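PDB 6LD7: cystathionine gamma-synthase from Xanthomonas oryzae pv. oryzae KACC 10331, which probably uses pyridoxal 5'-phosphate to join an activated homoserine ester to cysteine, giving cystathionine on the route to methionine. Local coordinates for residues C[194-197]-C[198-202]; C[20-23]-C[24-28]; C[37-41]-C[42-46]; C[105-108]-C[109-113]. The protein carries 1 engineered substitution. All coordinates share one frame; numbering follows the deposited sequence.

Interaction 1: C[194-197]-C[198-202]; sequences KPLD and FGADL
Pro195 and Ala200 meet round a short 3-10 turn that closes with the bond pattern of a Schellman motif, in the connection between strands 180-184 and 202-206 of the large PLP-binding domain. Pro195 O receives Phe198 N at 3.0 Å, the 3-10 bond, and a longer, weak bond from Ala200 N at 3.4 Å, which is the outer bond of the motif. The inner one runs from Gly199 N to Leu196 O at 3.2 Å, its N-H...O angle of 158° fairly straight although the donor stands above the carbonyl plane. Gly199 turns the chain at a positive phi of 96°. The motif's apolar contact is here as well, Pro195 CB lying 4.3 Å from Ala200 CB.

Phe198 CG is turned beside its own backbone N, chi1 -65°, which brings the ring back beside the start of the turn. There its CD2 approaches Lys194 O obliquely at 3.5 Å, while Pro195 O lies near the ring plane, at its edge. In the next shell, Leu167, Arg168 and Ile171 of helix 167-176 pack on the same ring, and Lys175 NZ holds Gly199 O. Leu196 packs on Val223 of strand 220-224. One branch of its fork runs alongside the departing backbone, Leu196 CD2 resting 3.3 Å from Ala200 O.

Interaction 2: C[20-23]-C[24-28]; sequences AVRA and GIDRD
Arg22 folds over Ile25 across a type II beta turn that carries the chain away from the end of helix 16-21. Starting at the root, Arg22 CB touches Ile25 CG2 at 3.7 Å. Arg22 CG and NE both keep near that same methyl while the chain bends at chi3, 69°, and doubles back above it. The guanidinium is thus laid flat on the isoleucine: Ile25 CG2 sits beneath the centre of one face, 3.7 Å from its plane. Out at the tip, Arg22 NH2 also meets Ile25 CD1, 3.7 Å away, which the extended CG1 branch of Ile25 delivers. At the edge of the group, Arg22 NH2 and Asp26 OD2 are 4.1 Å apart, too far for a salt bridge. Thr333 of the second subunit joins them, its OG1 bonding to both, and Glu378 of that subunit forms a salt bridge with Arg22 NH1.

In the backbone, Arg22 O closes the turn by accepting Ile25 N at 3.3 Å. Gly24 takes the third position of the turn with a positive phi. Arg27 curls round to the same oxygen with its guanidinium edge, but the bond from Arg27 NH1 to Arg22 O, 2.9 Å, is weak and somewhat doubtful. The turn is therefore pinned on one flank to a neighbouring subunit, while on its own chain Ala23 packs on Ala71 of helix 63-76 and on Leu253 of helix 246-256, and Ala20 lies on Leu256 of the latter.

Interaction 3: C[37-41]-C[42-46]; sequences PIVLS and SNFSF
Val39 and Phe44 bring their side chains together at a slant, with the valine methyl at the rim of the ring and not over it. Val39 CG1 lies close to the ring plane, 3.9 Å from Phe44 CE2 and 4.0 Å from Phe44 CZ. CG1 is the branch opposite the backbone N, chi1 -176°, which sets it on the carbonyl side, where the phenyl edge lies. Ser41 O comes to the ring obliquely, 3.9 Å from Phe44 CE1, and Pro63 at the start of helix 63-76 packs against both Val39 and Phe44.

Between these two residues the backbone bends, and Ser41 spans the bend. Its hydroxyl bonds forward to Asn43, Ser41 OG standing 2.6 Å from Asn43 O. The hydroxyl oxygen lies in the carbonyl plane of Asn43, at a C=O...O angle of 148°. The Asn43 amide is engaged by another chain: its ND2 bonds to Glu336 O of the fourth subunit.

The whole run has no regular helix or strand. It belongs to the N-terminal arm, which in this enzyme family reaches across to other subunits of the tetramer, and here it touches two of them. With its proton given to Asn43 O, the Ser41 hydroxyl can still accept, and Thr35 N of the third subunit bonds to it; one buried OG thus holds the bend of its own chain and part of the subunit interface.

Interaction 4: C[105-108]-C[109-113]; sequences LVVP and HDAYG
Val107 sets its CG1 methyl opposite the backbone N, chi1 175°, which lays it against Ala111, with Val107 CG1 and Ala111 CB 4.1 Å apart. Asp110 has a chi1 of 58°, which places CG between the backbone N and the carbonyl carbon and turns the carboxylate back; Asp110 OD1 consequently comes alongside the proline ring, 3.7 Å from Pro108 CB. One face of the His109 imidazole lies on Asp110 CB, 4.0 Å above the centre of the ring.

All of this is arranged round a type I beta turn from Pro108 to Ala111. Ala111 N bonds to Pro108 O at 3.2 Å, nearly straight at 163° though from above the carbonyl plane. Ala111 CB points inward, touching the proline ring at 4.1 Å from Pro108 CD as well as the valine, and Trp116 of helix 113-124 packs on both Val107 and Ala111. Further out, Asp110 OD2 has a weak bond to Ser158 OG, and Glu155 takes the backbone N of Tyr112, whose hydroxyl bonds to Arg59 of the fourth subunit.

The turn leads from strand 104-108 to the N-cap at Tyr112 and into helix 113-124, which returns to the parallel neighbour 129-133: a beta-alpha-beta crossover. Such loops at the C-terminal ends of the central strands lie on the side where fold type I PLP enzymes hold their cofactor.

The four contacts fall into two groups. Interactions 1 and 4 both sit at strand ends of the seven-stranded sheet of the PLP-binding domain, their centres 18 Å apart and their nearest atoms about 9 Å; interaction 4 leaves strand 104-108, and interaction 1 leads into strand 202-206, shortly before Lys209, the lysine predicted to carry the cofactor. Interactions 2 and 3 belong to the N-terminal region and touch directly, Asp28 CG lying 3.9 Å from Pro37 CD. They also meet between chains, since Ser45 OG of interaction 3 bonds to Asp26 OD1 of the third subunit. Interactions 3 and 4 lie 39 Å apart, centre to centre, yet each bonds to the fourth subunit. Interaction 1 meets no other chain.

Interaction 1: C[194-197]-C[198-202]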
loop_
_atom_site.group_PDB
_atom_site.type_symbol
_atom_site.label_atom_id
_atom_site.label_comp_id
_atom_site.label_asym_id
_atom_site.label_seq_id
_atom_site.Cartn_x
_atom_site.Cartn_y
_atom_site.Cartn_z
ATOM N N LYS C 194 6.590 28.162 14.157
ATOM C CA LYS C 194 6.102 27.469 15.364
ATOM C C LYS C 194 5.168 28.359 16.169
ATOM O O LYS C 194 5.544 28.959 17.189
ATOM C CB LYS C 194 7.287 27.011 16.188
ATOM C CG LYS C 194 8.121 25.917 15.532
ATOM C CD LYS C 194 9.332 25.474 16.377
ATOM C CE LYS C 194 8.838 24.951 17.715
ATOM N NZ LYS C 194 9.939 24.281 18.446
ATOM N N PRO C 195 3.878 28.377 15.792
ATOM C CA PRO C 195 2.915 29.256 16.437
ATOM C C PRO C 195 2.731 29.002 17.936
ATOM O O PRO C 195 2.435 29.975 18.705
ATOM C CB PRO C 195 1.638 29.054 15.637
ATOM C CG PRO C 195 2.134 28.576 14.315
ATOM C CD PRO C 195 3.310 27.668 14.646
ATOM N N LEU C 196 2.979 27.786 18.390
ATOM C CA LEU C 196 2.810 27.472 19.842
ATOM C C LEU C 196 3.928 28.146 20.607
ATOM O O LEU C 196 3.703 28.345 21.755
ATOM C CB LEU C 196 2.779 25.976 20.162
ATOM C CG LEU C 196 1.757 25.114 19.387
ATOM C CD1 LEU C 196 1.801 23.630 19.809
ATOM C CD2 LEU C 196 0.342 25.614 19.549
ATOM N N ASP C 197 5.055 28.503 20.001
ATOM C CA ASP C 197 6.123 29.229 20.719
ATOM C C ASP C 197 5.615 30.635 21.074
ATOM O O ASP C 197 6.163 31.187 21.950
ATOM C CB ASP C 197 7.410 29.378 19.900
ATOM C CG ASP C 197 8.227 28.096 19.783
ATOM O OD1 ASP C 197 7.834 27.145 20.421
ATOM O OD2 ASP C 197 9.279 28.075 19.067
ATOM N N PHE C 198 4.642 31.186 20.349
ATOM C CA PHE C 198 4.087 32.528 20.550
ATOM C C PHE C 198 2.870 32.441 21.471
ATOM O O PHE C 198 2.185 33.431 21.618
ATOM C CB PHE C 198 3.771 33.130 19.179
ATOM C CG PHE C 198 4.980 33.367 18.325
ATOM C CD1 PHE C 198 5.723 34.519 18.471
ATOM C CD2 PHE C 198 5.407 32.466 17.395
ATOM C CE1 PHE C 198 6.877 34.739 17.751
ATOM C CE2 PHE C 198 6.548 32.707 16.649
ATOM C CZ PHE C 198 7.287 33.844 16.838
ATOM N N GLY C 199 2.528 31.279 22.001
ATOM C CA GLY C 199 1.436 31.139 22.987
ATOM C C GLY C 199 0.099 30.720 22.371
ATOM O O GLY C 199 -0.891 30.630 23.090
ATOM N N ALA C 200 0.044 30.372 21.098
ATOM C CA ALA C 200 -1.212 29.837 20.490
ATOM C C ALA C 200 -1.708 28.589 21.221
ATOM O O ALA C 200 -0.868 27.808 21.660
ATOM C CB ALA C 200 -1.019 29.522 19.026
ATOM N N ASP C 201 -3.036 28.382 21.281
ATOM C CA ASP C 201 -3.612 27.195 21.918
ATOM C C ASP C 201 -3.479 25.998 20.989
ATOM O O ASP C 201 -3.177 24.877 21.474
ATOM C CB ASP C 201 -5.029 27.480 22.339
ATOM C CG ASP C 201 -5.088 28.663 23.312
ATOM O OD1 ASP C 201 -4.684 28.449 24.463
ATOM O OD2 ASP C 201 -5.496 29.822 22.887
ATOM N N LEU C 202 -3.628 26.241 19.697
ATOM C CA LEU C 202 -3.746 25.169 18.728
ATOM C C LEU C 202 -2.996 25.571 17.488
ATOM O O LEU C 202 -3.087 26.750 17.049
ATOM C CB LEU C 202 -5.230 24.957 18.367
ATOM C CG LEU C 202 -6.116 24.433 19.481
ATOM C CD1 LEU C 202 -7.565 24.764 19.181
ATOM C CD2 LEU C 202 -5.921 22.942 19.638
#

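Interaction 2: C[20-23]-C[24-28]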
loop_
_atom_site.group_PDB
_atom_site.type_symbol
_atom_site.label_atom_id
_atom_site.label_comp_id
_atom_site.label_asym_id
_atom_site.label_seq_id
_atom_site.Cartn_x
_atom_site.Cartn_y
_atom_site.Cartn_z
ATOM N N ALA C 20 12.381 14.833 12.981
ATOM C CA ALA C 20 11.550 14.424 11.829
ATOM C C ALA C 20 12.210 13.220 11.112
ATOM O O ALA C 20 11.579 12.190 10.809
ATOM C CB ALA C 20 11.386 15.622 10.904
ATOM N N VAL C 21 13.511 13.308 10.932
ATOM C CA VAL C 21 14.263 12.278 10.188
ATOM C C VAL C 21 14.201 11.008 10.986
ATOM O O VAL C 21 14.047 9.988 10.340
ATOM C CB VAL C 21 15.746 12.661 9.945
ATOM C CG1 VAL C 21 16.545 11.460 9.499
ATOM C CG2 VAL C 21 15.891 13.764 8.931
ATOM N N ARG C 22 14.322 11.094 12.315
ATOM C CA ARG C 22 14.357 9.889 13.211
ATOM C C ARG C 22 12.970 9.594 13.829
ATOM O O ARG C 22 12.920 8.653 14.619
ATOM C CB ARG C 22 15.447 9.994 14.306
ATOM C CG ARG C 22 16.842 10.102 13.670
ATOM C CD ARG C 22 18.089 9.943 14.515
ATOM N NE ARG C 22 18.293 8.590 15.007
ATOM C CZ ARG C 22 18.792 7.586 14.301
ATOM N NH1 ARG C 22 19.178 7.744 13.033
ATOM N NH2 ARG C 22 18.905 6.403 14.890
ATOM N N ALA C 23 11.853 10.114 13.323
ATOM C CA ALA C 23 10.519 9.781 13.919
ATOM C C ALA C 23 10.191 8.257 13.748
ATOM O O ALA C 23 10.461 7.581 12.725
ATOM C CB ALA C 23 9.542 10.788 13.310
ATOM N N GLY C 24 9.847 7.538 14.787
ATOM C CA GLY C 24 9.841 6.027 14.701
ATOM C C GLY C 24 10.960 5.163 13.980
ATOM O O GLY C 24 10.680 3.980 13.802
ATOM N N ILE C 25 12.222 5.565 13.734
ATOM C CA ILE C 25 13.348 4.600 13.611
ATOM C C ILE C 25 13.611 3.951 14.987
ATOM O O ILE C 25 13.453 4.658 15.961
ATOM C CB ILE C 25 14.660 5.225 13.065
ATOM C CG1 ILE C 25 15.739 4.144 13.024
ATOM C CG2 ILE C 25 15.175 6.347 13.940
ATOM C CD1 ILE C 25 17.038 4.500 12.318
ATOM N N ASP C 26 13.905 2.654 15.127
ATOM C CA ASP C 26 14.069 2.023 16.491
ATOM C C ASP C 26 12.811 2.262 17.365
ATOM O O ASP C 26 12.875 2.902 18.443
ATOM C CB ASP C 26 15.264 2.607 17.281
ATOM C CG ASP C 26 16.666 2.177 16.841
ATOM O OD1 ASP C 26 16.854 0.948 16.576
ATOM O OD2 ASP C 26 17.607 3.079 16.861
ATOM N N ARG C 27 11.650 1.947 16.848
ATOM C CA ARG C 27 10.336 2.133 17.538
ATOM C C ARG C 27 9.609 0.769 17.583
ATOM O O ARG C 27 8.716 0.622 18.335
ATOM C CB ARG C 27 9.470 3.149 16.768
ATOM C CG ARG C 27 9.088 4.446 17.497
ATOM C CD ARG C 27 10.173 5.354 18.072
ATOM N NE ARG C 27 9.813 6.788 18.181
ATOM C CZ ARG C 27 10.527 7.816 17.671
ATOM N NH1 ARG C 27 11.609 7.609 16.940
ATOM N NH2 ARG C 27 10.131 9.065 17.821
ATOM N N ASP C 28 10.089 -0.245 16.886
ATOM C CA ASP C 28 9.405 -1.548 16.703
ATOM C C ASP C 28 9.913 -2.507 17.763
ATOM O O ASP C 28 10.994 -3.023 17.579
ATOM C CB ASP C 28 9.656 -2.132 15.303
ATOM C CG ASP C 28 9.120 -3.559 15.160
ATOM O OD1 ASP C 28 7.991 -3.865 15.673
ATOM O OD2 ASP C 28 9.827 -4.355 14.567
#

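Interaction 3: C[37-41]-C[42-46]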
loop_
_atom_site.group_PDB
_atom_site.type_symbol
_atom_site.label_atom_id
_atom_site.label_comp_id
_atom_site.label_asym_id
_atom_site.label_seq_id
_atom_site.Cartn_x
_atom_site.Cartn_y
_atom_site.Cartn_z
ATOM N N PRO C 37 6.501 -0.918 11.354
ATOM C CA PRO C 37 5.453 -1.633 10.609
ATOM C C PRO C 37 4.133 -0.870 10.465
ATOM O O PRO C 37 3.796 -0.195 11.401
ATOM C CB PRO C 37 5.220 -2.871 11.491
ATOM C CG PRO C 37 6.620 -3.115 12.111
ATOM C CD PRO C 37 7.039 -1.703 12.478
ATOM N N ILE C 38 3.448 -1.018 9.321
ATOM C CA ILE C 38 2.138 -0.385 9.037
ATOM C C ILE C 38 1.049 -1.220 9.723
ATOM O O ILE C 38 0.853 -2.414 9.357
ATOM C CB ILE C 38 1.877 -0.241 7.545
ATOM C CG1 ILE C 38 3.075 0.345 6.797
ATOM C CG2 ILE C 38 0.574 0.523 7.320
ATOM C CD1 ILE C 38 2.882 0.296 5.250
ATOM N N VAL C 39 0.427 -0.662 10.753
ATOM C CA VAL C 39 -0.671 -1.349 11.474
ATOM C C VAL C 39 -1.998 -0.922 10.839
ATOM O O VAL C 39 -2.628 0.095 11.269
ATOM C CB VAL C 39 -0.587 -1.035 12.974
ATOM C CG1 VAL C 39 -1.628 -1.793 13.714
ATOM C CG2 VAL C 39 0.789 -1.286 13.566
ATOM N N LEU C 40 -2.394 -1.644 9.801
ATOM C CA LEU C 40 -3.712 -1.443 9.153
ATOM C C LEU C 40 -4.907 -1.892 10.026
ATOM O O LEU C 40 -6.001 -1.410 9.769
ATOM C CB LEU C 40 -3.657 -2.190 7.839
ATOM C CG LEU C 40 -2.708 -1.611 6.793
ATOM C CD1 LEU C 40 -2.949 -2.288 5.464
ATOM C CD2 LEU C 40 -2.861 -0.101 6.596
ATOM N N SER C 41 -4.704 -2.813 10.976
ATOM C CA SER C 41 -5.741 -3.560 11.714
ATOM C C SER C 41 -6.786 -2.600 12.238
ATOM O O SER C 41 -6.392 -1.675 12.921
ATOM C CB SER C 41 -5.150 -4.391 12.860
ATOM O OG SER C 41 -6.079 -5.383 13.239
ATOM N N SER C 42 -8.062 -2.918 12.024
ATOM C CA SER C 42 -9.182 -2.131 12.548
ATOM C C SER C 42 -9.268 -2.393 14.048
ATOM O O SER C 42 -9.682 -1.498 14.766
ATOM C CB SER C 42 -10.482 -2.454 11.801
ATOM O OG SER C 42 -10.732 -3.845 11.888
ATOM N N ASN C 43 -9.031 -3.642 14.475
ATOM C CA ASN C 43 -9.213 -4.043 15.882
ATOM C C ASN C 43 -7.949 -4.733 16.426
ATOM O O ASN C 43 -6.991 -5.115 15.659
ATOM C CB ASN C 43 -10.541 -4.803 15.989
ATOM C CG ASN C 43 -10.592 -6.075 15.169
ATOM O OD1 ASN C 43 -9.771 -6.251 14.240
ATOM N ND2 ASN C 43 -11.591 -6.929 15.482
ATOM N N PHE C 44 -7.959 -4.812 17.740
ATOM C CA PHE C 44 -6.904 -5.301 18.664
ATOM C C PHE C 44 -7.566 -6.197 19.733
ATOM O O PHE C 44 -8.623 -5.849 20.250
ATOM C CB PHE C 44 -6.142 -4.106 19.285
ATOM C CG PHE C 44 -5.580 -3.138 18.303
ATOM C CD1 PHE C 44 -6.394 -2.151 17.736
ATOM C CD2 PHE C 44 -4.281 -3.238 17.871
ATOM C CE1 PHE C 44 -5.913 -1.309 16.739
ATOM C CE2 PHE C 44 -3.797 -2.383 16.888
ATOM C CZ PHE C 44 -4.586 -1.406 16.338
ATOM N N SER C 45 -6.956 -7.353 20.016
ATOM C CA SER C 45 -7.450 -8.337 20.980
ATOM C C SER C 45 -7.331 -7.703 22.361
ATOM O O SER C 45 -6.491 -6.757 22.565
ATOM C CB SER C 45 -6.693 -9.643 20.877
ATOM O OG SER C 45 -5.310 -9.427 21.174
ATOM N N PHE C 46 -8.235 -8.103 23.244
ATOM C CA PHE C 46 -8.080 -8.015 24.715
ATOM C C PHE C 46 -7.002 -8.997 25.189
ATOM O O PHE C 46 -6.762 -10.034 24.565
ATOM C CB PHE C 46 -9.414 -8.256 25.376
ATOM C CG PHE C 46 -10.267 -7.033 25.444
ATOM C CD1 PHE C 46 -10.451 -6.246 24.313
ATOM C CD2 PHE C 46 -10.855 -6.660 26.651
ATOM C CE1 PHE C 46 -11.181 -5.060 24.423
ATOM C CE2 PHE C 46 -11.568 -5.469 26.755
ATOM C CZ PHE C 46 -11.766 -4.706 25.627
#

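Interaction 4: C[105-108]-C[109-113]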
loop_
_atom_site.group_PDB
_atom_site.type_symbol
_atom_site.label_atom_id
_atom_site.label_comp_id
_atom_site.label_asym_id
_atom_site.label_seq_id
_atom_site.Cartn_x
_atom_site.Cartn_y
_atom_site.Cartn_z
ATOM N N LEU C 105 -16.632 33.169 16.637
ATOM C CA LEU C 105 -15.344 32.829 16.031
ATOM C C LEU C 105 -14.909 34.032 15.184
ATOM O O LEU C 105 -15.695 34.519 14.336
ATOM C CB LEU C 105 -15.527 31.608 15.124
ATOM C CG LEU C 105 -14.370 31.338 14.163
ATOM C CD1 LEU C 105 -13.185 30.819 14.971
ATOM C CD2 LEU C 105 -14.766 30.299 13.089
ATOM N N VAL C 106 -13.661 34.415 15.350
ATOM C CA VAL C 106 -13.066 35.452 14.493
ATOM C C VAL C 106 -12.248 34.777 13.403
ATOM O O VAL C 106 -11.441 33.971 13.713
ATOM C CB VAL C 106 -12.187 36.393 15.326
ATOM C CG1 VAL C 106 -11.644 37.478 14.438
ATOM C CG2 VAL C 106 -12.969 36.957 16.481
ATOM N N VAL C 107 -12.470 35.177 12.164
ATOM C CA VAL C 107 -11.867 34.605 10.934
ATOM C C VAL C 107 -11.184 35.721 10.175
ATOM O O VAL C 107 -11.782 36.768 9.986
ATOM C CB VAL C 107 -13.013 34.032 10.093
ATOM C CG1 VAL C 107 -12.518 33.543 8.795
ATOM C CG2 VAL C 107 -13.623 32.915 10.887
ATOM N N PRO C 108 -9.983 35.491 9.623
ATOM C CA PRO C 108 -9.352 36.460 8.748
ATOM C C PRO C 108 -10.204 36.674 7.499
ATOM O O PRO C 108 -10.681 35.705 6.992
ATOM C CB PRO C 108 -8.023 35.823 8.329
ATOM C CG PRO C 108 -7.791 34.797 9.412
ATOM C CD PRO C 108 -9.173 34.289 9.818
ATOM N N HIS C 109 -10.273 37.911 7.025
ATOM C CA HIS C 109 -10.945 38.311 5.776
ATOM C C HIS C 109 -10.411 37.471 4.614
ATOM O O HIS C 109 -11.140 37.180 3.726
ATOM C CB HIS C 109 -10.833 39.836 5.689
ATOM C CG HIS C 109 -9.481 40.324 5.249
ATOM N ND1 HIS C 109 -8.272 40.084 5.979
ATOM C CD2 HIS C 109 -9.104 40.913 4.100
ATOM C CE1 HIS C 109 -7.253 40.542 5.285
ATOM N NE2 HIS C 109 -7.735 41.029 4.131
ATOM N N ASP C 110 -9.153 37.078 4.577
ATOM C CA ASP C 110 -8.597 36.429 3.364
ATOM C C ASP C 110 -8.304 34.935 3.663
ATOM O O ASP C 110 -7.430 34.364 3.051
ATOM C CB ASP C 110 -7.357 37.225 2.934
ATOM C CG ASP C 110 -6.254 37.344 3.987
ATOM O OD1 ASP C 110 -6.456 36.875 5.107
ATOM O OD2 ASP C 110 -5.156 37.931 3.660
ATOM N N ALA C 111 -8.918 34.328 4.672
ATOM C CA ALA C 111 -8.649 32.891 4.983
ATOM C C ALA C 111 -8.951 31.998 3.745
ATOM O O ALA C 111 -9.788 32.359 2.945
ATOM C CB ALA C 111 -9.501 32.446 6.169
ATOM N N TYR C 112 -8.369 30.821 3.715
ATOM C CA TYR C 112 -8.650 29.721 2.777
ATOM C C TYR C 112 -10.173 29.593 2.473
ATOM O O TYR C 112 -10.997 29.548 3.427
ATOM C CB TYR C 112 -8.034 28.433 3.367
ATOM C CG TYR C 112 -8.300 27.260 2.458
ATOM C CD1 TYR C 112 -7.958 27.328 1.093
ATOM C CD2 TYR C 112 -8.974 26.133 2.926
ATOM C CE1 TYR C 112 -8.234 26.248 0.245
ATOM C CE2 TYR C 112 -9.241 25.050 2.107
ATOM C CZ TYR C 112 -8.893 25.112 0.757
ATOM O OH TYR C 112 -9.249 24.058 -0.031
ATOM N N GLY C 113 -10.546 29.600 1.182
ATOM C CA GLY C 113 -11.921 29.463 0.668
ATOM C C GLY C 113 -12.639 28.211 1.257
ATOM O O GLY C 113 -13.844 28.347 1.590
#